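PDB 5AXO: metallo-beta-lactamase from Serratia marcescens, which hydrolyses beta-lactam antibiotics as a zinc-dependent enzyme, probably of subclass B3, and is seen here with ring-opened meropenem. Local coordinates for residues F60-V65 and Q85-A90; V65-S70 and V135-L140; W157-C162 and V170-S175. All coordinates share one frame; numbering follows the deposited sequence.

In the fold
The metallo-beta-lactamase fold sets two beta sheets face to face with helices outside, and the three interactions sample it from rim to core. Interaction 1, mostly buried but near the protein's outer side, packs a helix end on the loop entering strand 65-69, with waters bridging backbone carbonyls. That strand, through shared V65, continues into interaction 2, a partly buried apolar contact between the two sheets. Interaction 3, the most central, lies within the second sheet and depends on paired backbone bonds as well as an indole face; W157 there packs on L69 and V135 of interaction 2. Interaction 3 leads into the active site, whereas interaction 1 lies away from it.

Interaction 1: F60-V65 and Q85-A90; sequences FKLSDV and QKLTGA. With NA (sodium ion), chain H; SO4 (sulfate ion), chain P.
T88 holds OG1 between its own backbone N and carbonyl carbon (chi1 60°), which leaves the methyl CG2 anti to the carbonyl carbon, beside the backbone N, facing L62 O and V65. V65 spreads CG1 and CG2 about a CB that faces this methyl, and T88 CG2 rests 3.7 Å from V65 CB. The same methyl lies 3.3 Å from L62 O, a carbonyl already accepting from V65 N, the bond that closes the 3-10 turn into strand 65-69. Alongside, L62 and L87 run side by side in the same direction, with L62 CD1 4.0 Å from L87 CB; I55 and A52 of helix 47-57 extend this apolar patch. A90 then sets its CB against V65 O at 3.5 Å.

The polar end of T88 serves its own helix: OG1 accepts from A90 N at 3.0 Å, an ST turn, and bonds M84 O one turn back, while G89 takes positive phi and ends the helical path. Between the segments, one water bridges S63 O and T88 O, and a second lies 2.8 Å from V65 O and 2.7 Å from T88 O. L62 N (2.9 Å from sulfate O3) and S63 N grip a sulfate, probably from the crystallisation liquor, also held by R56. The chemistry implies a helix end joined to a loop by methyl packing, the carbonyls sharing two waters and the turn's leading N-H groups able to hold an anion.

Interaction 2: V65-S70 and V135-L140; sequences VKYILS and VKLGPL. With NA (sodium ion), chain K.
V135 and Y67 supply the aromatic part of this contact. Methyl CG1 of V135 sits over one face of the Y67 ring, 4.2 Å from the centroid and 20° off the normal, displaced toward the CD2 and CE2 rim, a CH-pi arrangement. Y67 CE2 also comes within 3.8 Å of K136 O, approached obliquely.

Aliphatic packing extends the contact to both sides. L137 has its CG opposite the backbone N across the CA–CB bond (chi1 -179°). This extends the leucine toward K66, which it crosses at about a right angle, L137 CD2 lying 3.6 Å from K66 CB. The lysine chain bends at chi2 and carries NZ off to S63 O. Deeper, L69 CD2 approaches V135 CG1 at 4.4 Å. These side chains bridge the two sheets of the metallo-beta-lactamase sandwich: strand 65-69 belongs to one, strand 134-137 is an outer strand of the other, and their axes pass 8.7 Å apart, too far for backbone pairing. L93 and I38 of neighbouring strands fill in around L69, V135 and L137.

Backbone bonding is local to each side. A type II' turn runs from L137 to L140, G138 supplying the positive phi, with L137 N and L140 N each bonded to the other residue's carbonyl.

Metal coordination follows just after L69: S70 O binds a sodium ion at 2.8 Å, together with T71 O, G153 O and a water that also bonds S70 OG.

Interaction 3: W157-C162 and V170-S175; sequences WTWQSC and VVFADS. With LMP ((2~{S},3~{R},4~{S})-2-[(2~{S},3~{R})-1,3-bis(oxidanyl)-1-oxidanylidene-butan-2-yl]-4-[(3~{S},5~{S})-5-(dimethylcarbamoy l)pyrrolidin-3-yl]sulfanyl-3-methyl-3,4-dihydro-2~{H}-pyrrole-5-carboxylic acid), chain R.
One face of the W159 indole is covered by V170, whose CB stands 3.8 Å from the centroid of the five-membered ring in a CH-pi contact, while CG1 reaches over the benzo rim to 3.5 Å from CZ2. S161 OG lies in plane at the indole edge, near where W159 NE1 bonds T18 OG1; S161 OG itself bonds N17 OD1 and T18 OG1. Farther round, W159 CH2 meets F172 CB at 3.9 Å, and F172 directs its own ring away toward V40 and D41. In W159, chi1 58° swings the indole toward the neighbouring strand and chi2 90° turns its face to V170.

Beneath these groups the strands form an antiparallel beta hairpin. W157 with F172 and W159 with V170 are hydrogen-bonded pairs, each with two bonds; F172 N to W157 O and V170 N to W159 O are both 2.8 Å and nearly straight. T158 and V171 form the non-hydrogen-bonded pair between them, their CG2 methyls 3.8 Å apart on the other face of the sheet. The disulfide between C162 and C167 ties the strands nearer the hairpin turn.

Beyond the strand, S175 OG bonds O32 of hydrolysed meropenem, doubtfully, since this depends on one of two conformers. The chemistry implies a hairpin held by four backbone bonds, its apolar face covered by W159; strand 166-173 runs on to D174, whose OD1 bonds ND1 of the zinc ligand H72, a second-shell contact.

Interaction 1: F60-V65 and Q85-A90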
loop_
_atom_site.group_PDB
_atom_site.type_symbol
_atom_site.label_atom_id
_atom_site.label_comp_id
_atom_site.label_asym_id
_atom_site.label_seq_id
_atom_site.Cartn_x
_atom_site.Cartn_y
_atom_site.Cartn_z
ATOM N N PHE A 60 9.578 -15.946 -9.504
ATOM C CA PHE A 60 8.668 -15.390 -10.496
ATOM C C PHE A 60 9.429 -14.553 -11.503
ATOM O O PHE A 60 10.498 -14.006 -11.211
ATOM C CB PHE A 60 7.575 -14.569 -9.792
ATOM C CG PHE A 60 6.747 -15.389 -8.827
ATOM C CD1 PHE A 60 5.944 -16.431 -9.273
ATOM C CD2 PHE A 60 6.808 -15.154 -7.469
ATOM C CE1 PHE A 60 5.261 -17.245 -8.398
ATOM C CE2 PHE A 60 6.132 -15.952 -6.590
ATOM C CZ PHE A 60 5.323 -16.986 -7.056
ATOM N N LYS A 61 8.830 -14.346 -12.662
ATOM C CA LYS A 61 9.388 -13.533 -13.739
ATOM C C LYS A 61 8.753 -12.145 -13.694
ATOM O O LYS A 61 7.510 -12.001 -13.611
ATOM C CB LYS A 61 9.022 -14.161 -15.077
ATOM C CG LYS A 61 9.713 -15.492 -15.322
ATOM C CD LYS A 61 9.309 -16.067 -16.686
ATOM C CE LYS A 61 9.496 -17.583 -16.773
ATOM N NZ LYS A 61 10.812 -18.041 -16.251
ATOM N N LEU A 62 9.588 -11.125 -13.844
ATOM C CA LEU A 62 9.106 -9.765 -13.957
ATOM C C LEU A 62 8.103 -9.590 -15.076
ATOM O O LEU A 62 7.109 -8.876 -14.953
ATOM C CB LEU A 62 10.266 -8.775 -14.081
ATOM C CG LEU A 62 11.259 -8.719 -12.916
ATOM C CD1 LEU A 62 12.272 -7.619 -13.164
ATOM C CD2 LEU A 62 10.534 -8.497 -11.601
ATOM N N SER A 63 8.366 -10.239 -16.207
ATOM C CA SER A 63 7.474 -10.090 -17.354
ATOM C C SER A 63 6.067 -10.640 -17.115
ATOM O O SER A 63 5.154 -10.299 -17.850
ATOM C CB SER A 63 8.086 -10.804 -18.573
ATOM O OG SER A 63 8.218 -12.173 -18.333
ATOM N N ASP A 64 5.885 -11.455 -16.074
ATOM C CA ASP A 64 4.579 -11.983 -15.720
ATOM C C ASP A 64 3.798 -11.075 -14.727
ATOM O O ASP A 64 2.645 -11.381 -14.440
ATOM C CB ASP A 64 4.718 -13.376 -15.121
ATOM C CG ASP A 64 4.975 -14.438 -16.141
ATOM O OD1 ASP A 64 4.658 -14.246 -17.321
ATOM O OD2 ASP A 64 5.511 -15.489 -15.748
ATOM N N VAL A 65 4.397 -9.952 -14.311
ATOM C CA VAL A 65 3.683 -8.987 -13.464
ATOM C C VAL A 65 2.837 -8.115 -14.384
ATOM O O VAL A 65 3.387 -7.424 -15.243
ATOM C CB VAL A 65 4.657 -8.131 -12.657
ATOM C CG1 VAL A 65 3.880 -7.073 -11.866
ATOM C CG2 VAL A 65 5.501 -9.000 -11.703
ATOM N N GLN A 85 7.383 -0.555 -13.552
ATOM C CA GLN A 85 6.519 -0.561 -14.755
ATOM C C GLN A 85 7.365 -0.822 -16.025
ATOM O O GLN A 85 7.019 -1.651 -16.859
ATOM C CB GLN A 85 5.747 0.770 -14.845
ATOM C CG GLN A 85 4.638 0.789 -15.887
ATOM C CD GLN A 85 5.153 0.779 -17.304
ATOM O OE1 GLN A 85 6.101 1.448 -17.644
ATOM N NE2 GLN A 85 4.498 -0.001 -18.135
ATOM N N LYS A 86 8.529 -0.215 -16.096
ATOM C CA LYS A 86 9.400 -0.464 -17.261
ATOM C C LYS A 86 9.933 -1.881 -17.271
ATOM O O LYS A 86 10.041 -2.476 -18.339
ATOM C CB LYS A 86 10.561 0.518 -17.287
ATOM C CG LYS A 86 10.139 1.907 -17.690
ATOM C CD LYS A 86 11.313 2.850 -17.750
ATOM C CE LYS A 86 11.526 3.542 -16.426
ATOM N NZ LYS A 86 12.593 4.583 -16.545
ATOM N N LEU A 87 10.269 -2.435 -16.114
ATOM C CA LEU A 87 10.825 -3.784 -16.053
ATOM C C LEU A 87 9.805 -4.852 -16.347
ATOM O O LEU A 87 10.165 -5.917 -16.861
ATOM C CB LEU A 87 11.403 -4.057 -14.681
ATOM C CG LEU A 87 12.732 -3.363 -14.318
ATOM C CD1 LEU A 87 12.950 -3.547 -12.828
ATOM C CD2 LEU A 87 13.869 -3.956 -15.123
ATOM N N THR A 88 8.523 -4.553 -16.104
ATOM C CA THR A 88 7.465 -5.572 -16.189
ATOM C C THR A 88 6.611 -5.419 -17.415
ATOM O O THR A 88 6.040 -6.397 -17.888
ATOM C CB THR A 88 6.566 -5.524 -14.946
ATOM O OG1 THR A 88 5.955 -4.233 -14.853
ATOM C CG2 THR A 88 7.351 -5.838 -13.678
ATOM N N GLY A 89 6.422 -4.190 -17.880
ATOM C CA GLY A 89 5.387 -3.886 -18.862
ATOM C C GLY A 89 4.004 -3.710 -18.298
ATOM O O GLY A 89 3.020 -3.605 -19.068
ATOM N N ALA A 90 3.883 -3.765 -16.958
ATOM C CA ALA A 90 2.576 -3.742 -16.311
ATOM C C ALA A 90 1.812 -2.423 -16.480
ATOM O O ALA A 90 2.366 -1.368 -16.767
ATOM C CB ALA A 90 2.718 -4.060 -14.826
HETATM NA NA NA H . 7.214 3.745 -16.359
HETATM S S SO4 P . 12.323 -11.829 -15.999
HETATM O O1 SO4 P . 13.490 -11.089 -16.548
HETATM O O2 SO4 P . 11.089 -11.281 -16.664
HETATM O O3 SO4 P . 12.351 -11.733 -14.509
HETATM O O4 SO4 P . 12.390 -13.277 -16.360
HETATM O O HOH W 1 5.582 -8.661 -20.092
HETATM O O HOH W 2 3.359 -6.951 -18.005
HETATM O O HOH W 3 8.203 5.718 -17.899
#

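Interaction 2: V65-S70 and V135-L140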
loop_
_atom_site.group_PDB
_atom_site.type_symbol
_atom_site.label_atom_id
_atom_site.label_comp_id
_atom_site.label_asym_id
_atom_site.label_seq_id
_atom_site.Cartn_x
_atom_site.Cartn_y
_atom_site.Cartn_z
ATOM N N VAL A 65 4.397 -9.952 -14.311
ATOM C CA VAL A 65 3.683 -8.987 -13.464
ATOM C C VAL A 65 2.837 -8.115 -14.384
ATOM O O VAL A 65 3.387 -7.424 -15.243
ATOM C CB VAL A 65 4.657 -8.131 -12.657
ATOM C CG1 VAL A 65 3.880 -7.073 -11.866
ATOM C CG2 VAL A 65 5.501 -9.000 -11.703
ATOM N N LYS A 66 1.520 -8.245 -14.295
ATOM C CA LYS A 66 0.593 -7.604 -15.235
ATOM C C LYS A 66 0.013 -6.289 -14.763
ATOM O O LYS A 66 -0.323 -5.428 -15.594
ATOM C CB LYS A 66 -0.520 -8.568 -15.668
ATOM C CG LYS A 66 0.028 -9.879 -16.191
ATOM C CD LYS A 66 1.045 -9.765 -17.289
ATOM C CE LYS A 66 1.450 -11.139 -17.795
ATOM N NZ LYS A 66 2.512 -11.023 -18.824
ATOM N N TYR A 67 -0.127 -6.152 -13.441
ATOM C CA TYR A 67 -0.650 -4.920 -12.848
ATOM C C TYR A 67 0.268 -4.535 -11.698
ATOM O O TYR A 67 0.742 -5.395 -10.957
ATOM C CB TYR A 67 -2.081 -5.065 -12.339
ATOM C CG TYR A 67 -3.139 -5.214 -13.401
ATOM C CD1 TYR A 67 -3.452 -4.157 -14.220
ATOM C CD2 TYR A 67 -3.806 -6.397 -13.583
ATOM C CE1 TYR A 67 -4.444 -4.260 -15.172
ATOM C CE2 TYR A 67 -4.731 -6.536 -14.599
ATOM C CZ TYR A 67 -5.070 -5.445 -15.338
ATOM O OH TYR A 67 -6.074 -5.519 -16.311
ATOM N N ILE A 68 0.433 -3.228 -11.521
ATOM C CA ILE A 68 1.018 -2.635 -10.309
ATOM C C ILE A 68 -0.052 -1.766 -9.721
ATOM O O ILE A 68 -0.478 -0.797 -10.350
ATOM C CB ILE A 68 2.257 -1.812 -10.592
ATOM C CG1 ILE A 68 3.317 -2.700 -11.271
ATOM C CG2 ILE A 68 2.809 -1.172 -9.316
ATOM C CD1 ILE A 68 4.435 -1.943 -11.915
ATOM N N LEU A 69 -0.404 -2.032 -8.484
ATOM C CA LEU A 69 -1.445 -1.311 -7.764
ATOM C C LEU A 69 -0.776 -0.319 -6.814
ATOM O O LEU A 69 0.160 -0.692 -6.090
ATOM C CB LEU A 69 -2.320 -2.279 -6.965
ATOM C CG LEU A 69 -2.875 -3.470 -7.735
ATOM C CD1 LEU A 69 -3.767 -4.274 -6.808
ATOM C CD2 LEU A 69 -3.576 -3.089 -9.024
ATOM N N SER A 70 -1.213 0.925 -6.805
ATOM C CA SER A 70 -0.620 1.945 -5.959
ATOM C C SER A 70 -1.546 2.244 -4.787
ATOM O O SER A 70 -2.744 2.505 -5.017
ATOM C CB SER A 70 -0.451 3.231 -6.769
ATOM O OG SER A 70 -0.000 4.311 -5.966
ATOM N N VAL A 135 -10.204 -5.655 -9.737
ATOM C CA VAL A 135 -9.113 -5.861 -10.672
ATOM C C VAL A 135 -8.898 -7.358 -10.798
ATOM O O VAL A 135 -8.761 -8.047 -9.756
ATOM C CB VAL A 135 -7.850 -5.187 -10.129
ATOM C CG1 VAL A 135 -6.661 -5.470 -11.044
ATOM C CG2 VAL A 135 -8.103 -3.699 -9.939
ATOM N N LYS A 136 -9.075 -7.897 -12.005
ATOM C CA LYS A 136 -9.027 -9.314 -12.246
ATOM C C LYS A 136 -7.858 -9.675 -13.136
ATOM O O LYS A 136 -7.561 -8.998 -14.116
ATOM C CB LYS A 136 -10.322 -9.800 -12.886
ATOM C CG LYS A 136 -11.536 -9.665 -11.980
ATOM C CD LYS A 136 -12.821 -10.000 -12.737
ATOM C CE LYS A 136 -13.901 -10.481 -11.781
ATOM N NZ LYS A 136 -15.247 -10.508 -12.418
ATOM N N LEU A 137 -7.196 -10.766 -12.792
ATOM C CA LEU A 137 -6.151 -11.334 -13.625
ATOM C C LEU A 137 -6.101 -12.810 -13.416
ATOM O O LEU A 137 -5.802 -13.275 -12.328
ATOM C CB LEU A 137 -4.815 -10.709 -13.231
ATOM C CG LEU A 137 -3.647 -11.202 -14.036
ATOM C CD1 LEU A 137 -3.785 -10.708 -15.473
ATOM C CD2 LEU A 137 -2.342 -10.747 -13.402
ATOM N N GLY A 138 -6.541 -13.585 -14.421
ATOM C CA GLY A 138 -6.709 -15.021 -14.222
ATOM C C GLY A 138 -7.562 -15.245 -13.009
ATOM O O GLY A 138 -8.697 -14.755 -12.934
ATOM N N PRO A 139 -7.076 -16.050 -12.051
ATOM C CA PRO A 139 -7.860 -16.361 -10.862
ATOM C C PRO A 139 -7.804 -15.274 -9.784
ATOM O O PRO A 139 -8.433 -15.450 -8.735
ATOM C CB PRO A 139 -7.196 -17.640 -10.339
ATOM C CG PRO A 139 -5.780 -17.453 -10.685
ATOM C CD PRO A 139 -5.803 -16.786 -12.048
ATOM N N LEU A 140 -7.008 -14.233 -9.992
ATOM C CA LEU A 140 -6.842 -13.175 -8.992
ATOM C C LEU A 140 -7.963 -12.181 -9.087
ATOM O O LEU A 140 -8.383 -11.777 -10.184
ATOM C CB LEU A 140 -5.512 -12.464 -9.129
ATOM C CG LEU A 140 -4.281 -13.364 -9.220
ATOM C CD1 LEU A 140 -3.024 -12.509 -9.394
ATOM C CD2 LEU A 140 -4.206 -14.221 -7.953
HETATM NA NA NA K . -4.114 4.909 -5.429
HETATM O O HOH W 4 -1.823 6.446 -5.778
#

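Interaction 3: W157-C162 and V170-S175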
loop_
_atom_site.group_PDB
_atom_site.type_symbol
_atom_site.label_atom_id
_atom_site.label_comp_id
_atom_site.label_asym_id
_atom_site.label_seq_id
_atom_site.Cartn_x
_atom_site.Cartn_y
_atom_site.Cartn_z
ATOM N N TRP A 157 -6.282 -1.995 -0.746
ATOM C CA TRP A 157 -6.568 -3.104 -1.691
ATOM C C TRP A 157 -6.815 -4.379 -0.912
ATOM O O TRP A 157 -6.117 -4.653 0.075
ATOM C CB TRP A 157 -5.359 -3.290 -2.607
ATOM C CG TRP A 157 -4.978 -2.063 -3.380
ATOM C CD1 TRP A 157 -4.029 -1.139 -3.027
ATOM C CD2 TRP A 157 -5.484 -1.631 -4.645
ATOM N NE1 TRP A 157 -3.875 -0.197 -4.031
ATOM C CE2 TRP A 157 -4.785 -0.465 -5.005
ATOM C CE3 TRP A 157 -6.434 -2.143 -5.538
ATOM C CZ2 TRP A 157 -4.990 0.186 -6.225
ATOM C CZ3 TRP A 157 -6.627 -1.467 -6.759
ATOM C CH2 TRP A 157 -5.917 -0.324 -7.069
ATOM N N THR A 158 -7.800 -5.179 -1.332
ATOM C CA THR A 158 -8.176 -6.394 -0.596
ATOM C C THR A 158 -8.346 -7.585 -1.531
ATOM O O THR A 158 -8.659 -7.422 -2.713
ATOM C CB THR A 158 -9.456 -6.210 0.229
ATOM O OG1 THR A 158 -10.583 -5.941 -0.627
ATOM C CG2 THR A 158 -9.293 -5.059 1.199
ATOM N N TRP A 159 -8.024 -8.748 -1.035
ATOM C CA TRP A 159 -8.203 -10.009 -1.776
ATOM C C TRP A 159 -8.275 -11.166 -0.793
ATOM O O TRP A 159 -8.138 -10.998 0.411
ATOM C CB TRP A 159 -7.062 -10.227 -2.747
ATOM C CG TRP A 159 -5.691 -10.271 -2.105
ATOM C CD1 TRP A 159 -5.059 -11.376 -1.629
ATOM C CD2 TRP A 159 -4.802 -9.159 -1.825
ATOM N NE1 TRP A 159 -3.826 -11.038 -1.122
ATOM C CE2 TRP A 159 -3.625 -9.695 -1.278
ATOM C CE3 TRP A 159 -4.825 -7.811 -2.126
ATOM C CZ2 TRP A 159 -2.540 -8.901 -0.921
ATOM C CZ3 TRP A 159 -3.747 -7.020 -1.787
ATOM C CH2 TRP A 159 -2.594 -7.572 -1.247
ATOM N N GLN A 160 -8.461 -12.360 -1.338
ATOM C CA GLN A 160 -8.414 -13.604 -0.601
ATOM C C GLN A 160 -7.256 -14.462 -1.070
ATOM O O GLN A 160 -7.025 -14.565 -2.276
ATOM C CB GLN A 160 -9.693 -14.366 -0.890
ATOM C CG GLN A 160 -9.873 -15.649 -0.132
ATOM C CD GLN A 160 -11.110 -16.453 -0.592
ATOM O OE1 GLN A 160 -12.112 -16.553 0.135
ATOM N NE2 GLN A 160 -11.055 -17.001 -1.825
ATOM N N SER A 161 -6.495 -15.029 -0.138
ATOM C CA SER A 161 -5.480 -16.020 -0.450
ATOM C C SER A 161 -5.766 -17.265 0.308
ATOM O O SER A 161 -6.244 -17.218 1.452
ATOM C CB SER A 161 -4.074 -15.510 -0.108
ATOM O OG SER A 161 -3.647 -14.537 -1.060
ATOM N N CYS A 162 -5.421 -18.399 -0.322
ATOM C CA CYS A 162 -5.810 -19.704 0.223
ATOM C C CYS A 162 -4.626 -20.666 0.190
ATOM O O CYS A 162 -3.793 -20.619 -0.687
ATOM C CB CYS A 162 -6.962 -20.313 -0.570
ATOM S SG CYS A 162 -8.361 -19.213 -0.815
ATOM N N VAL A 170 -7.130 -10.763 3.022
ATOM C CA VAL A 170 -5.894 -9.996 3.122
ATOM C C VAL A 170 -6.188 -8.563 2.700
ATOM O O VAL A 170 -6.956 -8.287 1.756
ATOM C CB VAL A 170 -4.828 -10.580 2.176
ATOM C CG1 VAL A 170 -3.501 -9.846 2.323
ATOM C CG2 VAL A 170 -4.662 -12.068 2.403
ATOM N N VAL A 171 -5.638 -7.634 3.463
ATOM C CA VAL A 171 -5.772 -6.198 3.234
ATOM C C VAL A 171 -4.405 -5.558 3.149
ATOM O O VAL A 171 -3.618 -5.700 4.082
ATOM C CB VAL A 171 -6.529 -5.513 4.408
ATOM C CG1 VAL A 171 -6.636 -4.031 4.169
ATOM C CG2 VAL A 171 -7.889 -6.166 4.607
ATOM N N PHE A 172 -4.130 -4.864 2.058
ATOM C CA PHE A 172 -2.964 -3.994 1.945
ATOM C C PHE A 172 -3.466 -2.605 2.265
ATOM O O PHE A 172 -4.104 -1.922 1.447
ATOM C CB PHE A 172 -2.310 -4.092 0.554
ATOM C CG PHE A 172 -0.900 -3.557 0.486
ATOM C CD1 PHE A 172 -0.629 -2.214 0.639
ATOM C CD2 PHE A 172 0.163 -4.410 0.243
ATOM C CE1 PHE A 172 0.669 -1.703 0.516
ATOM C CE2 PHE A 172 1.454 -3.912 0.153
ATOM C CZ PHE A 172 1.705 -2.565 0.289
ATOM N N ALA A 173 -3.112 -2.148 3.462
ATOM C CA ALA A 173 -3.719 -0.973 4.068
ATOM C C ALA A 173 -2.908 0.272 3.686
ATOM O O ALA A 173 -1.723 0.397 4.031
ATOM C CB ALA A 173 -3.803 -1.137 5.578
ATOM N N ASP A 174 -3.527 1.192 2.947
ATOM C CA ASP A 174 -2.940 2.481 2.700
ATOM C C ASP A 174 -2.741 3.212 4.006
ATOM O O ASP A 174 -3.353 2.911 5.047
ATOM C CB ASP A 174 -3.823 3.284 1.755
ATOM C CG ASP A 174 -3.149 4.523 1.161
ATOM O OD1 ASP A 174 -1.925 4.593 1.222
ATOM O OD2 ASP A 174 -3.911 5.404 0.701
ATOM N N SER A 175 -1.851 4.184 3.954
ATOM C CA SER A 175 -1.634 5.079 5.093
ATOM C C SER A 175 -2.853 5.951 5.357
ATOM O O SER A 175 -3.401 6.538 4.434
ATOM C CB SER A 175 -0.427 5.960 4.810
ATOM O OG SER A 175 0.742 5.170 4.563
HETATM C C1 LMP R . 5.608 9.628 7.278
HETATM C C2 LMP R . 4.196 9.028 7.430
HETATM C C3 LMP R . 4.103 8.167 6.189
HETATM O O7A LMP R . 7.207 6.724 12.003
HETATM C C6A LMP R . 7.509 6.121 10.981
HETATM N N7A LMP R . 8.775 5.892 10.632
HETATM C C9A LMP R . 9.176 4.949 9.589
HETATM C C8A LMP R . 9.907 6.513 11.305
HETATM C C5A LMP R . 6.434 5.585 10.075
HETATM C C2A LMP R . 6.080 6.602 8.995
HETATM N N3A LMP R . 5.189 5.312 10.833
HETATM C C4A LMP R . 4.044 5.593 9.941
HETATM C C1A LMP R . 4.572 6.513 8.836
HETATM S S21 LMP R . 3.872 8.123 8.967
HETATM C C31 LMP R . 2.873 7.432 5.882
HETATM O O31 LMP R . 2.029 7.326 6.806
HETATM O O32 LMP R . 2.695 6.851 4.696
HETATM N N4 LMP R . 5.112 8.216 5.424
HETATM C C11 LMP R . 5.541 11.169 7.275
HETATM C C5 LMP R . 6.215 8.959 6.008
HETATM C C6 LMP R . 6.849 9.805 4.882
HETATM C C61 LMP R . 5.965 10.866 4.187
HETATM O O62 LMP R . 4.554 10.610 4.161
HETATM C C62 LMP R . 6.381 11.110 2.733
HETATM C C7 LMP R . 8.056 10.483 5.463
HETATM O O71 LMP R . 8.502 11.523 5.000
HETATM O O72 LMP R . 8.705 9.868 6.421
#